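Local coordinates for transcriptional activator PlcR protein (Bacillus thuringiensis, PDB 3U3W), which activates transcription of virulence genes on binding the quorum-sensing peptide PapR, joining a helix-turn-helix DNA-binding domain to a tetratricopeptide-like regulatory domain, at residues L67-I72 / Y107-Q112; N100-E105 / F114-Y119; F194-R199 / I223-R228; N201-L206 / Y217-A222. All coordinates share one frame; numbering follows the deposited sequence.

Contact 1: L67-I72 / Y107-Q112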
# COMPACT_ATOMS: atom_id res chain seq x y z
N LEU A 67 -7.40 -18.55 9.18
CA LEU A 67 -7.20 -20.00 9.25
C LEU A 67 -7.08 -20.56 10.67
O LEU A 67 -7.66 -21.60 10.98
CB LEU A 67 -5.98 -20.42 8.41
CG LEU A 67 -5.79 -21.91 8.16
CD1 LEU A 67 -6.91 -22.46 7.29
CD2 LEU A 67 -4.43 -22.17 7.54
N ILE A 68 -6.34 -19.88 11.54
CA ILE A 68 -6.01 -20.46 12.85
C ILE A 68 -6.55 -19.70 14.07
O ILE A 68 -7.19 -20.30 14.94
CB ILE A 68 -4.47 -20.67 13.01
CG1 ILE A 68 -3.92 -21.56 11.88
CG2 ILE A 68 -4.15 -21.25 14.40
CD1 ILE A 68 -2.43 -21.86 12.00
N TYR A 69 -6.31 -18.39 14.12
CA TYR A 69 -6.73 -17.59 15.27
C TYR A 69 -7.99 -16.78 14.99
O TYR A 69 -8.35 -16.51 13.84
CB TYR A 69 -5.57 -16.71 15.77
CG TYR A 69 -4.28 -17.48 15.98
CD1 TYR A 69 -4.08 -18.24 17.13
CD2 TYR A 69 -3.28 -17.48 15.01
CE1 TYR A 69 -2.90 -18.96 17.32
CE2 TYR A 69 -2.10 -18.20 15.19
CZ TYR A 69 -1.92 -18.94 16.35
OH TYR A 69 -0.76 -19.66 16.54
N SER A 70 -8.66 -16.39 16.07
CA SER A 70 -9.98 -15.78 16.00
C SER A 70 -9.93 -14.26 16.01
O SER A 70 -8.90 -13.66 16.32
CB SER A 70 -10.84 -16.27 17.17
OG SER A 70 -10.96 -17.68 17.16
N ASP A 71 -11.06 -13.65 15.65
CA ASP A 71 -11.28 -12.22 15.86
C ASP A 71 -10.36 -11.36 14.97
O ASP A 71 -9.97 -10.26 15.34
CB ASP A 71 -11.09 -11.91 17.34
CG ASP A 71 -12.03 -10.83 17.84
OD1 ASP A 71 -12.93 -10.42 17.07
OD2 ASP A 71 -11.88 -10.42 19.01
N ILE A 72 -10.06 -11.89 13.79
CA ILE A 72 -9.07 -11.31 12.88
C ILE A 72 -9.41 -9.90 12.38
O ILE A 72 -8.52 -9.08 12.19
CB ILE A 72 -8.80 -12.24 11.67
CG1 ILE A 72 -8.17 -13.57 12.13
CG2 ILE A 72 -7.93 -11.55 10.63
CD1 ILE A 72 -6.77 -13.44 12.78
N TYR A 107 -4.19 -16.23 23.26
CA TYR A 107 -3.07 -16.86 22.56
C TYR A 107 -3.10 -16.57 21.06
O TYR A 107 -4.02 -16.97 20.35
CB TYR A 107 -3.05 -18.38 22.79
CG TYR A 107 -1.84 -19.06 22.18
CD1 TYR A 107 -0.57 -18.86 22.70
CD2 TYR A 107 -1.97 -19.91 21.08
CE1 TYR A 107 0.54 -19.48 22.16
CE2 TYR A 107 -0.85 -20.54 20.53
CZ TYR A 107 0.40 -20.31 21.08
OH TYR A 107 1.52 -20.92 20.55
N HIS A 108 -2.07 -15.86 20.60
CA HIS A 108 -1.90 -15.52 19.20
C HIS A 108 -0.53 -14.89 19.05
O HIS A 108 -0.41 -13.66 19.05
CB HIS A 108 -2.99 -14.55 18.74
CG HIS A 108 -2.97 -14.28 17.27
ND1 HIS A 108 -3.98 -13.62 16.62
CD2 HIS A 108 -2.05 -14.59 16.32
CE1 HIS A 108 -3.69 -13.52 15.33
NE2 HIS A 108 -2.52 -14.11 15.13
N PRO A 109 0.51 -15.72 18.93
CA PRO A 109 1.90 -15.25 19.11
C PRO A 109 2.23 -13.97 18.33
O PRO A 109 2.76 -13.04 18.94
CB PRO A 109 2.74 -16.43 18.61
CG PRO A 109 1.87 -17.63 18.85
CD PRO A 109 0.45 -17.16 18.62
N GLU A 110 1.91 -13.92 17.03
CA GLU A 110 2.23 -12.75 16.22
C GLU A 110 1.54 -11.48 16.71
O GLU A 110 2.16 -10.41 16.75
CB GLU A 110 1.92 -12.98 14.73
CG GLU A 110 1.87 -11.70 13.90
CD GLU A 110 1.44 -11.92 12.44
OE1 GLU A 110 1.08 -13.05 12.05
OE2 GLU A 110 1.47 -10.93 11.67
N PHE A 111 0.26 -11.59 17.07
CA PHE A 111 -0.46 -10.42 17.58
C PHE A 111 0.07 -10.05 18.97
O PHE A 111 0.22 -8.87 19.29
CB PHE A 111 -1.98 -10.63 17.59
CG PHE A 111 -2.78 -9.39 17.96
CD1 PHE A 111 -2.68 -8.22 17.22
CD2 PHE A 111 -3.65 -9.39 19.05
CE1 PHE A 111 -3.42 -7.07 17.55
CE2 PHE A 111 -4.39 -8.25 19.39
CZ PHE A 111 -4.27 -7.10 18.64
N GLN A 112 0.35 -11.05 19.80
CA GLN A 112 0.91 -10.78 21.13
C GLN A 112 2.27 -10.08 20.99
O GLN A 112 2.56 -9.14 21.72
CB GLN A 112 1.03 -12.05 21.98
CG GLN A 112 -0.32 -12.70 22.31
CD GLN A 112 -0.77 -12.49 23.75
OE1 GLN A 112 -1.51 -11.55 24.05
NE2 GLN A 112 -0.34 -13.38 24.65

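Contact 2: N100-E105 / F114-Y119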
# COMPACT_ATOMS: atom_id res chain seq x y z
N ASN A 100 -4.55 -2.85 27.97
CA ASN A 100 -5.88 -3.46 28.07
C ASN A 100 -6.01 -4.72 27.24
O ASN A 100 -6.49 -5.74 27.72
CB ASN A 100 -6.98 -2.46 27.74
CG ASN A 100 -7.21 -1.47 28.86
OD1 ASN A 100 -6.90 -1.76 30.03
ND2 ASN A 100 -7.75 -0.30 28.53
N GLU A 101 -5.57 -4.64 25.99
CA GLU A 101 -5.60 -5.79 25.12
C GLU A 101 -4.70 -6.91 25.64
O GLU A 101 -5.02 -8.09 25.52
CB GLU A 101 -5.18 -5.38 23.70
CG GLU A 101 -5.37 -6.49 22.68
CD GLU A 101 -6.84 -6.79 22.43
OE1 GLU A 101 -7.65 -5.84 22.53
OE2 GLU A 101 -7.17 -7.96 22.14
N LEU A 102 -3.56 -6.53 26.21
CA LEU A 102 -2.57 -7.50 26.65
C LEU A 102 -3.07 -8.35 27.81
O LEU A 102 -2.67 -9.51 27.95
CB LEU A 102 -1.26 -6.79 27.04
CG LEU A 102 -0.25 -6.62 25.92
CD1 LEU A 102 0.84 -5.60 26.28
CD2 LEU A 102 0.37 -7.98 25.59
N LYS A 103 -3.93 -7.77 28.64
CA LYS A 103 -4.36 -8.46 29.85
C LYS A 103 -5.53 -9.43 29.61
O LYS A 103 -5.94 -10.15 30.52
CB LYS A 103 -4.61 -7.48 31.01
CG LYS A 103 -5.70 -6.47 30.77
CD LYS A 103 -5.71 -5.42 31.88
CE LYS A 103 -5.39 -6.04 33.25
NZ LYS A 103 -6.39 -5.71 34.31
N LYS A 104 -6.05 -9.44 28.38
CA LYS A 104 -6.97 -10.50 27.95
C LYS A 104 -6.25 -11.84 27.82
O LYS A 104 -6.89 -12.89 27.76
CB LYS A 104 -7.64 -10.15 26.62
CG LYS A 104 -8.51 -8.90 26.66
CD LYS A 104 -9.17 -8.67 25.29
CE LYS A 104 -9.81 -7.29 25.18
NZ LYS A 104 -10.29 -6.98 23.80
N GLU A 105 -4.92 -11.81 27.77
CA GLU A 105 -4.12 -13.03 27.77
C GLU A 105 -4.48 -14.03 26.67
O GLU A 105 -4.29 -15.24 26.85
CB GLU A 105 -4.23 -13.71 29.13
CG GLU A 105 -3.83 -12.82 30.30
CD GLU A 105 -2.36 -12.48 30.28
OE1 GLU A 105 -1.58 -13.28 29.70
OE2 GLU A 105 -1.98 -11.43 30.84
N PHE A 114 3.25 -8.16 18.52
CA PHE A 114 2.96 -6.80 18.11
C PHE A 114 2.57 -5.92 19.33
O PHE A 114 3.07 -4.81 19.48
CB PHE A 114 1.84 -6.77 17.06
CG PHE A 114 1.31 -5.40 16.79
CD1 PHE A 114 1.91 -4.59 15.85
CD2 PHE A 114 0.27 -4.89 17.54
CE1 PHE A 114 1.45 -3.31 15.61
CE2 PHE A 114 -0.21 -3.61 17.32
CZ PHE A 114 0.39 -2.81 16.36
N LEU A 115 1.69 -6.42 20.18
CA LEU A 115 1.29 -5.70 21.40
C LEU A 115 2.48 -5.38 22.32
O LEU A 115 2.65 -4.25 22.77
CB LEU A 115 0.25 -6.50 22.18
CG LEU A 115 -1.07 -6.88 21.49
CD1 LEU A 115 -1.79 -7.90 22.35
CD2 LEU A 115 -1.95 -5.65 21.18
N GLN A 116 3.30 -6.39 22.58
CA GLN A 116 4.47 -6.26 23.44
C GLN A 116 5.49 -5.27 22.89
O GLN A 116 5.95 -4.39 23.62
CB GLN A 116 5.11 -7.64 23.68
CG GLN A 116 4.20 -8.59 24.46
CD GLN A 116 4.93 -9.80 25.01
OE1 GLN A 116 5.37 -10.68 24.26
NE2 GLN A 116 5.07 -9.85 26.34
N TRP A 117 5.84 -5.43 21.61
CA TRP A 117 6.67 -4.45 20.90
C TRP A 117 6.15 -3.04 21.15
O TRP A 117 6.88 -2.19 21.67
CB TRP A 117 6.77 -4.80 19.39
CG TRP A 117 7.09 -3.66 18.46
CD1 TRP A 117 7.97 -2.63 18.68
CD2 TRP A 117 6.52 -3.42 17.17
NE1 TRP A 117 7.98 -1.77 17.60
CE2 TRP A 117 7.10 -2.24 16.66
CE3 TRP A 117 5.58 -4.10 16.39
CZ2 TRP A 117 6.76 -1.71 15.42
CZ3 TRP A 117 5.26 -3.58 15.14
CH2 TRP A 117 5.84 -2.40 14.68
N GLN A 118 4.88 -2.79 20.84
CA GLN A 118 4.32 -1.45 20.98
C GLN A 118 4.29 -0.98 22.45
O GLN A 118 4.47 0.21 22.74
CB GLN A 118 2.92 -1.36 20.37
CG GLN A 118 2.89 -1.56 18.87
CD GLN A 118 3.43 -0.35 18.10
OE1 GLN A 118 3.47 0.77 18.62
NE2 GLN A 118 3.83 -0.57 16.86
N TYR A 119 4.04 -1.91 23.36
CA TYR A 119 3.92 -1.59 24.77
C TYR A 119 5.26 -1.14 25.36
O TYR A 119 5.34 -0.12 26.05
CB TYR A 119 3.31 -2.77 25.53
CG TYR A 119 3.58 -2.85 27.02
CD1 TYR A 119 2.89 -2.05 27.93
CD2 TYR A 119 4.47 -3.78 27.52
CE1 TYR A 119 3.14 -2.15 29.31
CE2 TYR A 119 4.72 -3.89 28.87
CZ TYR A 119 4.06 -3.08 29.76
OH TYR A 119 4.35 -3.23 31.10

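Contact 3: F194-R199 / I223-R228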
# COMPACT_ATOMS: atom_id res chain seq x y z
N PHE A 194 8.44 1.57 4.69
CA PHE A 194 9.37 1.22 5.76
C PHE A 194 10.81 1.65 5.44
O PHE A 194 11.50 2.21 6.29
CB PHE A 194 9.31 -0.27 6.11
CG PHE A 194 10.14 -0.64 7.31
CD1 PHE A 194 9.97 0.03 8.51
CD2 PHE A 194 11.10 -1.64 7.23
CE1 PHE A 194 10.74 -0.29 9.61
CE2 PHE A 194 11.88 -1.98 8.33
CZ PHE A 194 11.70 -1.31 9.52
N ASP A 195 11.25 1.38 4.22
CA ASP A 195 12.54 1.82 3.70
C ASP A 195 12.72 3.32 3.96
O ASP A 195 13.79 3.76 4.39
CB ASP A 195 12.57 1.55 2.19
CG ASP A 195 13.99 1.46 1.61
OD1 ASP A 195 14.43 0.33 1.31
OD2 ASP A 195 14.65 2.51 1.43
N VAL A 196 11.68 4.11 3.69
CA VAL A 196 11.77 5.55 3.87
C VAL A 196 11.95 5.86 5.35
O VAL A 196 12.71 6.76 5.73
CB VAL A 196 10.51 6.28 3.34
CG1 VAL A 196 10.47 7.71 3.85
CG2 VAL A 196 10.47 6.26 1.83
N LYS A 197 11.23 5.13 6.19
CA LYS A 197 11.28 5.38 7.60
C LYS A 197 12.68 5.04 8.17
O LYS A 197 13.25 5.83 8.93
CB LYS A 197 10.20 4.57 8.32
CG LYS A 197 10.34 4.63 9.82
CD LYS A 197 9.45 3.62 10.52
CE LYS A 197 8.00 4.06 10.49
NZ LYS A 197 7.15 3.12 11.27
N VAL A 198 13.22 3.88 7.79
CA VAL A 198 14.56 3.48 8.22
C VAL A 198 15.61 4.48 7.76
O VAL A 198 16.50 4.85 8.53
CB VAL A 198 14.97 2.07 7.72
CG1 VAL A 198 16.38 1.72 8.22
CG2 VAL A 198 13.98 1.02 8.17
N ARG A 199 15.54 4.92 6.50
CA ARG A 199 16.51 5.91 6.02
C ARG A 199 16.44 7.21 6.81
O ARG A 199 17.45 7.87 7.05
CB ARG A 199 16.38 6.17 4.53
CG ARG A 199 16.76 4.99 3.68
CD ARG A 199 16.86 5.35 2.20
NE ARG A 199 17.15 4.14 1.44
CZ ARG A 199 18.37 3.65 1.22
NH1 ARG A 199 19.45 4.29 1.68
NH2 ARG A 199 18.51 2.53 0.53
N ILE A 223 13.51 11.12 0.38
CA ILE A 223 12.63 12.06 -0.32
C ILE A 223 12.29 11.60 -1.74
O ILE A 223 11.14 11.69 -2.16
CB ILE A 223 13.25 13.48 -0.37
CG1 ILE A 223 13.41 14.02 1.06
CG2 ILE A 223 12.44 14.42 -1.29
CD1 ILE A 223 13.77 15.51 1.17
N GLU A 224 13.29 11.10 -2.46
CA GLU A 224 13.06 10.58 -3.81
C GLU A 224 12.09 9.39 -3.78
O GLU A 224 11.13 9.34 -4.55
CB GLU A 224 14.38 10.17 -4.48
CG GLU A 224 14.21 9.41 -5.79
CD GLU A 224 15.28 8.34 -6.00
OE1 GLU A 224 16.48 8.69 -6.04
OE2 GLU A 224 14.93 7.14 -6.12
N ILE A 225 12.35 8.45 -2.88
CA ILE A 225 11.47 7.29 -2.73
C ILE A 225 10.05 7.72 -2.36
O ILE A 225 9.08 7.16 -2.86
CB ILE A 225 11.98 6.30 -1.68
CG1 ILE A 225 13.36 5.77 -2.09
CG2 ILE A 225 10.99 5.14 -1.50
CD1 ILE A 225 14.06 4.98 -1.02
N SER A 226 9.94 8.71 -1.49
CA SER A 226 8.64 9.21 -1.06
C SER A 226 7.84 9.81 -2.23
O SER A 226 6.67 9.49 -2.40
CB SER A 226 8.80 10.25 0.04
OG SER A 226 9.24 9.64 1.23
N CYS A 227 8.47 10.68 -3.02
CA CYS A 227 7.79 11.25 -4.18
C CYS A 227 7.37 10.22 -5.24
O CYS A 227 6.28 10.29 -5.79
CB CYS A 227 8.62 12.37 -4.81
SG CYS A 227 8.83 13.75 -3.67
N ARG A 228 8.23 9.24 -5.48
CA ARG A 228 7.94 8.20 -6.45
C ARG A 228 6.76 7.32 -6.04
O ARG A 228 6.00 6.86 -6.89
CB ARG A 228 9.18 7.33 -6.71
CG ARG A 228 8.88 6.07 -7.51
CD ARG A 228 10.15 5.41 -8.05
NE ARG A 228 11.08 5.05 -6.99
CZ ARG A 228 10.90 4.03 -6.16
NH1 ARG A 228 9.83 3.26 -6.27
NH2 ARG A 228 11.80 3.78 -5.21

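Contact 4: N201-L206 / Y217-A222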
# COMPACT_ATOMS: atom_id res chain seq x y z
N ASN A 201 15.54 7.56 10.05
CA ASN A 201 16.07 7.36 11.39
C ASN A 201 17.57 7.28 11.28
O ASN A 201 18.30 7.92 12.04
CB ASN A 201 15.50 6.08 12.02
CG ASN A 201 14.03 6.19 12.41
OD1 ASN A 201 13.53 7.28 12.75
ND2 ASN A 201 13.31 5.06 12.35
N HIS A 202 18.03 6.51 10.30
CA HIS A 202 19.43 6.41 9.93
C HIS A 202 20.04 7.80 9.68
O HIS A 202 21.12 8.10 10.18
CB HIS A 202 19.57 5.54 8.68
CG HIS A 202 20.98 5.19 8.33
ND1 HIS A 202 21.33 4.58 7.15
CD2 HIS A 202 22.14 5.36 9.02
CE1 HIS A 202 22.64 4.41 7.11
NE2 HIS A 202 23.15 4.86 8.24
N ALA A 203 19.32 8.64 8.92
CA ALA A 203 19.80 9.99 8.65
C ALA A 203 19.96 10.78 9.93
O ALA A 203 20.95 11.49 10.09
CB ALA A 203 18.89 10.71 7.71
N LYS A 204 19.00 10.65 10.85
CA LYS A 204 19.08 11.35 12.13
C LYS A 204 20.33 10.92 12.91
O LYS A 204 21.03 11.77 13.43
CB LYS A 204 17.81 11.13 12.97
CG LYS A 204 16.58 11.89 12.47
CD LYS A 204 15.35 11.56 13.33
CE LYS A 204 15.54 12.01 14.77
NZ LYS A 204 15.71 13.48 14.80
N ALA A 205 20.56 9.62 12.98
CA ALA A 205 21.75 9.05 13.62
C ALA A 205 23.10 9.51 12.99
O ALA A 205 24.04 9.84 13.71
CB ALA A 205 21.65 7.51 13.66
N LEU A 206 23.18 9.51 11.66
CA LEU A 206 24.34 10.02 10.95
C LEU A 206 24.58 11.48 11.31
O LEU A 206 25.73 11.89 11.56
CB LEU A 206 24.19 9.85 9.43
CG LEU A 206 24.21 8.38 8.97
CD1 LEU A 206 23.55 8.14 7.62
CD2 LEU A 206 25.63 7.82 8.98
N TYR A 217 22.60 12.51 2.16
CA TYR A 217 22.49 11.45 1.17
C TYR A 217 21.27 10.58 1.45
O TYR A 217 20.44 10.35 0.57
CB TYR A 217 23.74 10.59 1.14
CG TYR A 217 23.59 9.35 0.30
CD1 TYR A 217 23.69 9.40 -1.09
CD2 TYR A 217 23.36 8.11 0.89
CE1 TYR A 217 23.54 8.25 -1.87
CE2 TYR A 217 23.22 6.96 0.13
CZ TYR A 217 23.32 7.04 -1.25
OH TYR A 217 23.17 5.91 -2.01
N GLN A 218 21.18 10.09 2.69
CA GLN A 218 20.05 9.26 3.09
C GLN A 218 18.74 10.04 3.01
O GLN A 218 17.73 9.49 2.56
CB GLN A 218 20.25 8.71 4.49
CG GLN A 218 21.41 7.75 4.59
CD GLN A 218 21.11 6.43 3.93
OE1 GLN A 218 19.94 6.07 3.73
NE2 GLN A 218 22.15 5.69 3.57
N VAL A 219 18.76 11.30 3.43
CA VAL A 219 17.57 12.16 3.38
C VAL A 219 17.04 12.33 1.96
O VAL A 219 15.85 12.10 1.70
CB VAL A 219 17.84 13.56 3.99
CG1 VAL A 219 16.70 14.52 3.64
CG2 VAL A 219 17.97 13.47 5.47
N ASN A 220 17.92 12.69 1.03
CA ASN A 220 17.53 12.89 -0.37
C ASN A 220 17.08 11.61 -1.05
O ASN A 220 16.15 11.63 -1.87
CB ASN A 220 18.67 13.53 -1.16
CG ASN A 220 18.85 15.00 -0.82
OD1 ASN A 220 17.91 15.67 -0.39
ND2 ASN A 220 20.06 15.50 -1.01
N LYS A 221 17.74 10.51 -0.72
CA LYS A 221 17.31 9.21 -1.19
C LYS A 221 15.87 8.94 -0.71
O LYS A 221 15.01 8.52 -1.48
CB LYS A 221 18.26 8.12 -0.68
CG LYS A 221 18.12 6.79 -1.39
CD LYS A 221 19.28 6.56 -2.34
CE LYS A 221 19.51 7.77 -3.26
NZ LYS A 221 20.29 7.43 -4.50
N ALA A 222 15.60 9.20 0.57
CA ALA A 222 14.29 8.91 1.13
C ALA A 222 13.19 9.84 0.55
O ALA A 222 12.11 9.39 0.23
CB ALA A 222 14.33 8.91 2.66

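Contact 1: L67-I72 / Y107-Q112
The phenol ring of Tyr69 and the imidazole of His108 lie face over face as an offset stack, their centroids 4.2 Å apart and their planes inclined by 17°. Each ring has a second cover on its opposite face: Ile68 CG2 sits over the centre of the tyrosine ring, while Phe111 CB lies toward the rim of the imidazole. The displacement of the stack brings CD2 of Tyr69 to 3.4 Å from CD2 of His108 and sets Tyr69 CB almost centrally over the imidazole, a CH-pi contact 15° from the ring normal. A reciprocal contact comes from His108 CA, which stands over the tyrosine face. With CG of His108 anti to the backbone N (chi1 -173°), the imidazole reaches across to the 67-72 loop. Further out on the phenol, Tyr69 OH meets Pro109 CD at 3.5 Å, and Tyr69 CE1 approaches CD2 of Tyr107 at 4.0 Å. On the imidazole, the CD1 methyl of Ile72 comes within 4.0 Å of His108 CE1.

The polar side of the histidine is held from helix 72-87, where Lys75 NZ hydrogen-bonds to His108 ND1 and also to Ser70 O. One ammonium group thus ties both segments together beside the stack, and it probably disfavours a protonated imidazole. This surface contact sets the loop between helices 61-65 and 72-87 against the N-terminal end of helix 109-125.

Contact 2: N100-E105 / F114-Y119
Two successive helices of the tetratricopeptide-like regulatory domain, 91-102 and 109-125, meet here as a helical hairpin, close to the turn that joins them. Leu102, in the last turn of the first helix, makes the largest single contribution to the contact. Its two methyls divide the opposite helix between them: CD2 lies 3.7 Å from Leu115 CB and also reaches Gln116 CG, whereas CD1 packs 3.8 Å from Tyr119 CB, one helical turn further along. The Leu102 and Leu115 side chains run past each other in opposite directions, while Leu102 meets Tyr119 at about a right angle.

Glu101 contributes its aliphatic part, with CG 3.8 Å from CD2 of Leu115. The bend at chi2 (68°) then turns the carboxylate away from the leucine, and Lys104 NZ bridges to Glu101 OE1 at 3.1 Å, on its syn side but 35° out of the carboxylate plane. Arg74 forms a salt bridge with the other oxygen, OE2, so this buried acid is shared by two basic groups and is probably ionised. Beyond the turn from Leu102 to Glu105 the chain heads back toward helix 109-125. Helix 72-87 closes the apolar side, its Phe78 touching both Glu101 and Leu115.

Contact 3: F194-R199 / I223-R228
Val196 overlaps Ile225 methyl against methyl, CG2 to CG2 at 3.6 Å, the two branched side chains passing in opposite directions between nearly antiparallel helices. The other branch, Val196 CG1, lies 3.5 Å from the hydroxyl oxygen of Ser226, which is turned back along its own helix to hydrogen-bond with Ala222 O. That bond satisfies the buried hydroxyl and lets it serve as a packing surface for both valine methyls.

The far end of Ile225 faces a charged pair. Its CD1 methyl sits 3.5 Å from Asp195 OD2 and 4.0 Å from Arg199 NE, beside the salt bridge those two residues form one turn apart. The NE to OD2 distance is 3.0 Å, with an N-H...O angle of 147° and the oxygen tilted from the guanidinium plane. The extended chain from CG to NE of Arg199 carries NE across the end of Ile225, the two side chains crossing at about a right angle, and NH1 has Gln218 as its partner.

The axes of 194-199 and 223-228 approach to 9.5 Å and cross at -157°. Helix 235-248 packs against this pair through Leu238 on Val196 and Ile235 on Ser226, while Leu185 of helix 171-187 covers Asp195.

Contact 4: N201-L206 / Y217-A222
Gln218 can be followed outward from helix 212-228 across the antiparallel helical hairpin it makes with helix 192-208, in the tetratricopeptide-like domain. CB faces the methyl of Ala203 at 4.0 Å. CG, which chi1 places anti to the carbonyl carbon, meets CD1 of Leu206 at 3.7 Å. The chain then bends at chi2 (-72°), carrying the amide over to His202, where CD lies 3.7 Å from ND1. At the tip, NE2 is 3.8 Å from His202 CE1, while OE1 accepts a hydrogen bond from Arg199 NH1. The amide and imidazole planes are 39° apart, and the two groups pack obliquely. His202 ND1 is buried here with no polar partner in the model.

Where Ala203 faces Gln218, their CA atoms are 5.6 Å apart; the axes of 201-206 and 217-222 approach to 8.7 Å at a crossing angle of -161°. Ile175 and Leu182 of helix 171-187 also pack on His202. Asn201 and Lys204 of the first segment, which do not pack against 217-222, hydrogen-bond to the backbone of the bound peptide. Within helix 192-208, the CD1 methyl of Leu206 lies over one face of the His202 ring, toward its rim and 3.3 Å above its plane, as well as touching Gln218. Beside it, Ala203 CB packs 3.7 Å from CG2 of Val219.

In the fold
Contacts 3 and 4 join the same two helices, 192-208 and 212-228, with their centres 10 Å apart; Arg199 NH1 of contact 3 and Gln218 OE1 of contact 4, at 2.8 Å, link them. Contacts 1 and 2 share helix 109-125, and Phe111 CE2 of contact 1 packs 3.9 Å from Glu101 CG of contact 2. The two pairs lie on opposite sides of the chain's centre, contacts 1 and 4 being farthest apart, about 36 Å between centres. Contact 1 has its nearest atom about 9 Å from the DNA, against about 43 Å for contact 4. The bound peptide meets Trp117, Lys197, Asn201 and Lys204, in the segments of contacts 2-4 but outside their packing.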